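Local structure of transaminase (Bacillus megaterium, 5G0A) at residues T143-Y148 / D405-H410; T399-L404 / Q416-I421. The protein probably transfers amino groups between amines or amino acids and carbonyl compounds using pyridoxal-5'-phosphate, with S-selectivity toward its substrates. All coordinates share one frame; numbering follows the deposited sequence.

Contact 1: residues T143-Y148 / D405-H410; sequences TREHDY and DRNFTH. With PLP (pyridoxal-5'-phosphate), chain K.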
loop_
_atom_site.group_PDB
_atom_site.type_symbol
_atom_site.label_atom_id
_atom_site.label_comp_id
_atom_site.label_asym_id
_atom_site.label_seq_id
_atom_site.Cartn_x
_atom_site.Cartn_y
_atom_site.Cartn_z
ATOM N N THR B 143 -0.645 -5.724 15.619
ATOM C CA THR B 143 0.526 -6.246 16.316
ATOM C C THR B 143 0.928 -5.272 17.440
ATOM O O THR B 143 0.191 -4.308 17.730
ATOM C CB THR B 143 1.673 -6.435 15.313
ATOM O OG1 THR B 143 2.701 -7.236 15.913
ATOM C CG2 THR B 143 2.232 -5.053 14.852
ATOM N N ARG B 144 2.051 -5.528 18.110
ATOM C CA ARG B 144 2.523 -4.625 19.171
ATOM C C ARG B 144 3.939 -4.146 18.903
ATOM O O ARG B 144 4.749 -4.874 18.336
ATOM C CB ARG B 144 2.478 -5.287 20.569
ATOM C CG ARG B 144 1.074 -5.678 21.053
ATOM C CD ARG B 144 0.669 -7.096 20.621
ATOM N NE ARG B 144 1.756 -8.055 20.885
ATOM C CZ ARG B 144 2.067 -8.543 22.086
ATOM N NH1 ARG B 144 1.360 -8.192 23.170
ATOM N NH2 ARG B 144 3.099 -9.378 22.217
ATOM N N GLU B 145 4.241 -2.937 19.370
ATOM C CA GLU B 145 5.616 -2.444 19.434
ATOM C C GLU B 145 6.525 -3.527 20.035
ATOM O O GLU B 145 6.165 -4.140 21.035
ATOM C CB GLU B 145 5.705 -1.159 20.286
ATOM C CG GLU B 145 7.071 -0.489 20.131
ATOM C CD GLU B 145 7.379 0.629 21.118
ATOM O OE1 GLU B 145 6.743 0.711 22.190
ATOM O OE2 GLU B 145 8.283 1.434 20.807
ATOM N N HIS B 146 7.680 -3.729 19.401
ATOM C CA HIS B 146 8.717 -4.699 19.782
ATOM C C HIS B 146 8.403 -6.172 19.514
ATOM O O HIS B 146 9.228 -7.034 19.859
ATOM C CB HIS B 146 9.174 -4.540 21.245
ATOM C CG HIS B 146 9.482 -3.129 21.643
ATOM N ND1 HIS B 146 10.212 -2.270 20.851
ATOM C CD2 HIS B 146 9.176 -2.438 22.766
ATOM C CE1 HIS B 146 10.338 -1.104 21.470
ATOM N NE2 HIS B 146 9.720 -1.181 22.630
ATOM N N ASP B 147 7.264 -6.476 18.889
ATOM C CA ASP B 147 6.978 -7.869 18.535
ATOM C C ASP B 147 7.923 -8.298 17.425
ATOM O O ASP B 147 8.240 -7.512 16.533
ATOM C CB ASP B 147 5.547 -8.063 18.015
ATOM C CG ASP B 147 4.547 -8.368 19.107
ATOM O OD1 ASP B 147 4.868 -8.195 20.300
ATOM O OD2 ASP B 147 3.437 -8.837 18.766
ATOM N N TYR B 148 8.324 -9.561 17.493
ATOM C CA TYR B 148 9.016 -10.233 16.388
ATOM C C TYR B 148 8.169 -11.429 15.967
ATOM O O TYR B 148 7.830 -12.282 16.803
ATOM C CB TYR B 148 10.428 -10.668 16.798
ATOM C CG TYR B 148 11.162 -11.272 15.605
ATOM C CD1 TYR B 148 11.716 -10.435 14.626
ATOM C CD2 TYR B 148 11.228 -12.655 15.416
ATOM C CE1 TYR B 148 12.332 -10.956 13.493
ATOM C CE2 TYR B 148 11.875 -13.198 14.288
ATOM C CZ TYR B 148 12.413 -12.332 13.333
ATOM O OH TYR B 148 13.044 -12.820 12.205
ATOM N N ASP B 405 17.151 1.662 24.103
ATOM C CA ASP B 405 16.639 0.375 24.606
ATOM C C ASP B 405 16.180 -0.499 23.428
ATOM O O ASP B 405 16.969 -0.749 22.522
ATOM C CB ASP B 405 15.540 0.595 25.655
ATOM C CG ASP B 405 15.182 -0.678 26.423
ATOM O OD1 ASP B 405 16.097 -1.396 26.896
ATOM O OD2 ASP B 405 13.973 -0.941 26.577
ATOM N N ARG B 406 14.916 -0.910 23.411
ATOM C CA ARG B 406 14.447 -1.864 22.410
ATOM C C ARG B 406 14.226 -1.207 21.042
ATOM O O ARG B 406 13.884 -1.888 20.067
ATOM C CB ARG B 406 13.200 -2.612 22.908
ATOM C CG ARG B 406 13.463 -3.566 24.080
ATOM C CD ARG B 406 12.160 -3.967 24.769
ATOM N NE ARG B 406 12.386 -4.894 25.876
ATOM C CZ ARG B 406 12.619 -4.536 27.139
ATOM N NH1 ARG B 406 12.652 -3.250 27.483
ATOM N NH2 ARG B 406 12.808 -5.470 28.071
ATOM N N ASN B 407 14.440 0.111 20.974
ATOM C CA ASN B 407 14.421 0.854 19.712
ATOM C C ASN B 407 15.827 1.118 19.165
ATOM O O ASN B 407 15.999 1.921 18.249
ATOM C CB ASN B 407 13.614 2.166 19.838
ATOM C CG ASN B 407 12.117 1.950 19.673
ATOM O OD1 ASN B 407 11.694 1.033 18.973
ATOM N ND2 ASN B 407 11.305 2.798 20.320
ATOM N N PHE B 408 16.826 0.418 19.710
ATOM C CA PHE B 408 18.207 0.537 19.217
ATOM C C PHE B 408 18.341 -0.105 17.835
ATOM O O PHE B 408 17.416 -0.780 17.373
ATOM C CB PHE B 408 19.212 -0.089 20.217
ATOM C CG PHE B 408 19.536 -1.547 19.940
ATOM C CD1 PHE B 408 18.529 -2.509 19.897
ATOM C CD2 PHE B 408 20.857 -1.950 19.723
ATOM C CE1 PHE B 408 18.831 -3.837 19.623
ATOM C CE2 PHE B 408 21.166 -3.281 19.464
ATOM C CZ PHE B 408 20.152 -4.221 19.409
ATOM N N THR B 409 19.476 0.121 17.177
ATOM C CA THR B 409 19.802 -0.571 15.933
ATOM C C THR B 409 21.173 -1.233 16.098
ATOM O O THR B 409 21.944 -0.876 17.005
ATOM C CB THR B 409 19.837 0.363 14.699
ATOM O OG1 THR B 409 21.054 1.115 14.691
ATOM C CG2 THR B 409 18.628 1.318 14.673
ATOM N N HIS B 410 21.479 -2.183 15.220
ATOM C CA HIS B 410 22.788 -2.825 15.240
ATOM C C HIS B 410 23.912 -1.931 14.691
ATOM O O HIS B 410 25.057 -2.362 14.576
ATOM C CB HIS B 410 22.750 -4.181 14.521
ATOM C CG HIS B 410 21.963 -5.225 15.254
ATOM N ND1 HIS B 410 20.636 -5.483 14.982
ATOM C CD2 HIS B 410 22.327 -6.102 16.218
ATOM C CE1 HIS B 410 20.206 -6.455 15.770
ATOM N NE2 HIS B 410 21.214 -6.849 16.531
HETATM N N1 PLP K . 7.907 -15.764 15.607
HETATM C C2 PLP K . 8.621 -15.723 16.757
HETATM C C2A PLP K . 7.953 -15.294 18.045
HETATM C C3 PLP K . 10.032 -16.177 16.766
HETATM O O3 PLP K . 10.768 -16.196 17.887
HETATM C C4 PLP K . 10.638 -16.620 15.502
HETATM C C4A PLP K . 12.078 -17.134 15.478
HETATM C C5 PLP K . 9.753 -16.567 14.313
HETATM C C6 PLP K . 8.446 -16.118 14.428
HETATM C C5A PLP K . 10.255 -16.929 12.923
HETATM O O4P PLP K . 10.703 -18.263 12.808
HETATM P P PLP K . 11.766 -18.592 11.633
HETATM O O1P PLP K . 11.809 -20.093 11.735
HETATM O O2P PLP K . 11.239 -18.069 10.308
HETATM O O3P PLP K . 13.047 -17.920 12.046
HETATM O O HOH W 1 11.833 -1.981 18.333
#
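Glu145 and His146 meet Arg406 and Asn407 from a type II turn running from Arg144 to Asp147. Asp147 N bonds Arg144 O across the turn, and the side chains of the same two residues are tied by a salt bridge, Arg144 NE to Asp147 OD2 at 2.8 Å, whose hydrogen bond is nearly straight (174°). Glu145 CG is anti to the backbone N (chi1 -169°) and the chain extends beyond it, which carries OE2 to Asn407 and lays CG over the imidazole; the bond from Asn407 ND2 to Glu145 OE2 is weak at 3.4 Å. Asn407 OD1 also accepts from Asn225 of the second subunit. The His146 ring lies sandwiched, Glu145 CG over one face and Arg406 CB over the other, a CH-pi contact 3.6 Å from the centroid. At its edge an in-plane water, 3.0 Å from His146 ND1, reaches Arg406 O and Asn407 OD1. With an alanine in place of His146, a gap would probably open between Glu145 CG and Arg406 CB and the water would lose its ND1 partner. The Arg406 guanidinium turns away: NH1 makes a salt bridge with Asp405 OD2, while NE and NH2 bond Gly243 O and Ser244 O. Tyr148 brings its ring edge to the cofactor, CE2 lying 3.8 Å from PLP C4. The turn thus leads from strand 140-144 of the large mixed sheet to the PLP pocket, backed by 405-410, consistent with the fold-type I architecture of class-III aminotransferases.

Contact 2: residues T399-L404 / Q416-I421; sequences TPYVKL and QIPTQI
Between the backbones of 399-404 and 416-421 the nearest CA pairs are Val402 with Ile417, 7.0 Å, and Tyr401 with Pro418, 7.4 Å. The first segment is an irregular loop, while the second turns into helix 418-427, with Ile417 at the N-cap position and Pro418 as the first helical residue. Within that first turn Ile421 N donates to Ile417 O at 3.1 Å. Between the segments, the pyrrolidine ring of Pro418 serves two neighbours with two different atoms. Pro418 CG lies 3.6 Å from Tyr401 CD2, coming in obliquely to the Tyr401 ring, and also approaches Tyr401 CB. Pro418 CD meets Val402 CG2 at 3.8 Å. That methyl lies anti to the carbonyl carbon of Val402, while CG1 is anti to the backbone N (chi1 178°), and the arrangement brings Val402 CG2 to Gln416 O as well, at 3.7 Å. Tyr401 also takes part in an edge-to-face ring pair with Trp473 near the C terminus. Val402 O accepts a hydrogen bond from Asn439. On the helix side, Thr419 OG1 bonds Met437 O, while Ile421 packs on Tyr467 and Leu468 of helix 451-468. The loop therefore meets the helix start through van der Waals contact, hydrocarbon against hydrocarbon plus one methyl against a carbonyl oxygen, and the first helical residue is a proline with no N-H to donate.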
loop_
_atom_site.group_PDB
_atom_site.type_symbol
_atom_site.label_atom_id
_atom_site.label_comp_id
_atom_site.label_asym_id
_atom_site.label_seq_id
_atom_site.Cartn_x
_atom_site.Cartn_y
_atom_site.Cartn_z
ATOM N N THR B 399 19.052 2.373 36.475
ATOM C CA THR B 399 18.458 2.708 35.172
ATOM C C THR B 399 19.367 2.179 34.045
ATOM O O THR B 399 20.562 1.973 34.268
ATOM C CB THR B 399 18.253 4.232 34.997
ATOM O OG1 THR B 399 19.499 4.909 35.174
ATOM C CG2 THR B 399 17.235 4.773 35.995
ATOM N N PRO B 400 18.811 1.961 32.835
ATOM C CA PRO B 400 19.590 1.331 31.745
ATOM C C PRO B 400 20.679 2.214 31.099
ATOM O O PRO B 400 20.552 3.443 31.049
ATOM C CB PRO B 400 18.520 0.983 30.698
ATOM C CG PRO B 400 17.205 1.122 31.392
ATOM C CD PRO B 400 17.407 2.167 32.444
ATOM N N TYR B 401 21.724 1.568 30.583
ATOM C CA TYR B 401 22.841 2.256 29.915
ATOM C C TYR B 401 22.511 2.756 28.510
ATOM O O TYR B 401 23.004 3.804 28.082
ATOM C CB TYR B 401 24.049 1.328 29.797
ATOM C CG TYR B 401 24.794 1.004 31.076
ATOM C CD1 TYR B 401 25.766 1.872 31.587
ATOM C CD2 TYR B 401 24.570 -0.195 31.746
ATOM C CE1 TYR B 401 26.474 1.559 32.744
ATOM C CE2 TYR B 401 25.269 -0.516 32.901
ATOM C CZ TYR B 401 26.217 0.362 33.397
ATOM O OH TYR B 401 26.904 0.026 34.547
ATOM N N VAL B 402 21.707 1.992 27.772
ATOM C CA VAL B 402 21.428 2.326 26.378
ATOM C C VAL B 402 20.020 2.905 26.273
ATOM O O VAL B 402 19.035 2.176 26.365
ATOM C CB VAL B 402 21.625 1.104 25.444
ATOM C CG1 VAL B 402 21.278 1.452 24.004
ATOM C CG2 VAL B 402 23.058 0.601 25.524
ATOM N N LYS B 403 19.939 4.223 26.090
ATOM C CA LYS B 403 18.665 4.949 26.198
ATOM C C LYS B 403 17.602 4.480 25.205
ATOM O O LYS B 403 16.441 4.327 25.581
ATOM C CB LYS B 403 18.865 6.463 26.057
ATOM C CG LYS B 403 17.698 7.270 26.609
ATOM C CD LYS B 403 17.606 8.666 26.013
ATOM C CE LYS B 403 16.493 9.453 26.690
ATOM N NZ LYS B 403 16.023 10.598 25.868
ATOM N N LEU B 404 18.000 4.263 23.949
ATOM C CA LEU B 404 17.073 3.787 22.906
ATOM C C LEU B 404 16.501 2.403 23.201
ATOM O O LEU B 404 15.477 2.029 22.629
ATOM C CB LEU B 404 17.719 3.820 21.509
ATOM C CG LEU B 404 17.641 5.096 20.653
ATOM C CD1 LEU B 404 18.627 5.026 19.488
ATOM C CD2 LEU B 404 16.229 5.373 20.138
ATOM N N GLN B 416 29.667 -0.711 23.572
ATOM C CA GLN B 416 28.782 0.166 24.342
ATOM C C GLN B 416 27.534 -0.566 24.852
ATOM O O GLN B 416 26.747 0.005 25.606
ATOM C CB GLN B 416 28.346 1.367 23.490
ATOM C CG GLN B 416 29.466 2.336 23.132
ATOM C CD GLN B 416 29.034 3.417 22.153
ATOM O OE1 GLN B 416 27.852 3.767 22.067
ATOM N NE2 GLN B 416 29.996 3.961 21.416
ATOM N N ILE B 417 27.364 -1.823 24.439
ATOM C CA ILE B 417 26.153 -2.593 24.726
ATOM C C ILE B 417 26.397 -3.573 25.871
ATOM O O ILE B 417 27.163 -4.521 25.710
ATOM C CB ILE B 417 25.675 -3.376 23.475
ATOM C CG1 ILE B 417 25.404 -2.431 22.293
ATOM C CG2 ILE B 417 24.443 -4.221 23.792
ATOM C CD1 ILE B 417 24.982 -3.145 21.018
ATOM N N PRO B 418 25.736 -3.354 27.030
ATOM C CA PRO B 418 25.937 -4.196 28.213
ATOM C C PRO B 418 25.800 -5.708 27.972
ATOM O O PRO B 418 26.593 -6.476 28.511
ATOM C CB PRO B 418 24.864 -3.701 29.182
ATOM C CG PRO B 418 24.684 -2.266 28.812
ATOM C CD PRO B 418 24.889 -2.181 27.327
ATOM N N THR B 419 24.820 -6.137 27.177
ATOM C CA THR B 419 24.674 -7.579 26.908
ATOM C C THR B 419 25.829 -8.137 26.077
ATOM O O THR B 419 26.152 -9.329 26.172
ATOM C CB THR B 419 23.317 -7.950 26.278
ATOM O OG1 THR B 419 23.024 -7.075 25.177
ATOM C CG2 THR B 419 22.216 -7.859 27.320
ATOM N N GLN B 420 26.438 -7.293 25.246
ATOM C CA GLN B 420 27.613 -7.708 24.470
ATOM C C GLN B 420 28.825 -7.847 25.390
ATOM O O GLN B 420 29.641 -8.768 25.242
ATOM C CB GLN B 420 27.910 -6.715 23.345
ATOM C CG GLN B 420 26.900 -6.727 22.204
ATOM C CD GLN B 420 26.976 -7.994 21.380
ATOM O OE1 GLN B 420 25.981 -8.691 21.203
ATOM N NE2 GLN B 420 28.168 -8.307 20.882
ATOM N N ILE B 421 28.944 -6.919 26.337
ATOM C CA ILE B 421 30.027 -6.957 27.328
ATOM C C ILE B 421 29.955 -8.209 28.209
ATOM O O ILE B 421 30.979 -8.851 28.494
ATOM C CB ILE B 421 30.044 -5.663 28.182
ATOM C CG1 ILE B 421 30.366 -4.440 27.299
ATOM C CG2 ILE B 421 30.988 -5.791 29.378
ATOM C CD1 ILE B 421 31.757 -4.434 26.690
#

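From the N terminus, strand 140-144 of the large mixed sheet comes first, and the turn after it is met by 405-410, 257 residues on: contact 1 closes that long excursion. Contact 2 is local, bringing 399-404 back against 416-421 across 11 intervening residues. The two cross, because 405-410 lies inside the short loop that contact 2 closes while its mate lies far upstream. One region between strand 387-392 and helix 418-427 is thus held to the helix start on one side and to the turn after strand 140-144 on the other. The centres of contacts 1 and 2 are about 15 Å apart, and Phe408 CE2 packs on Ile417 CD1 at 4.1 Å, joining them directly.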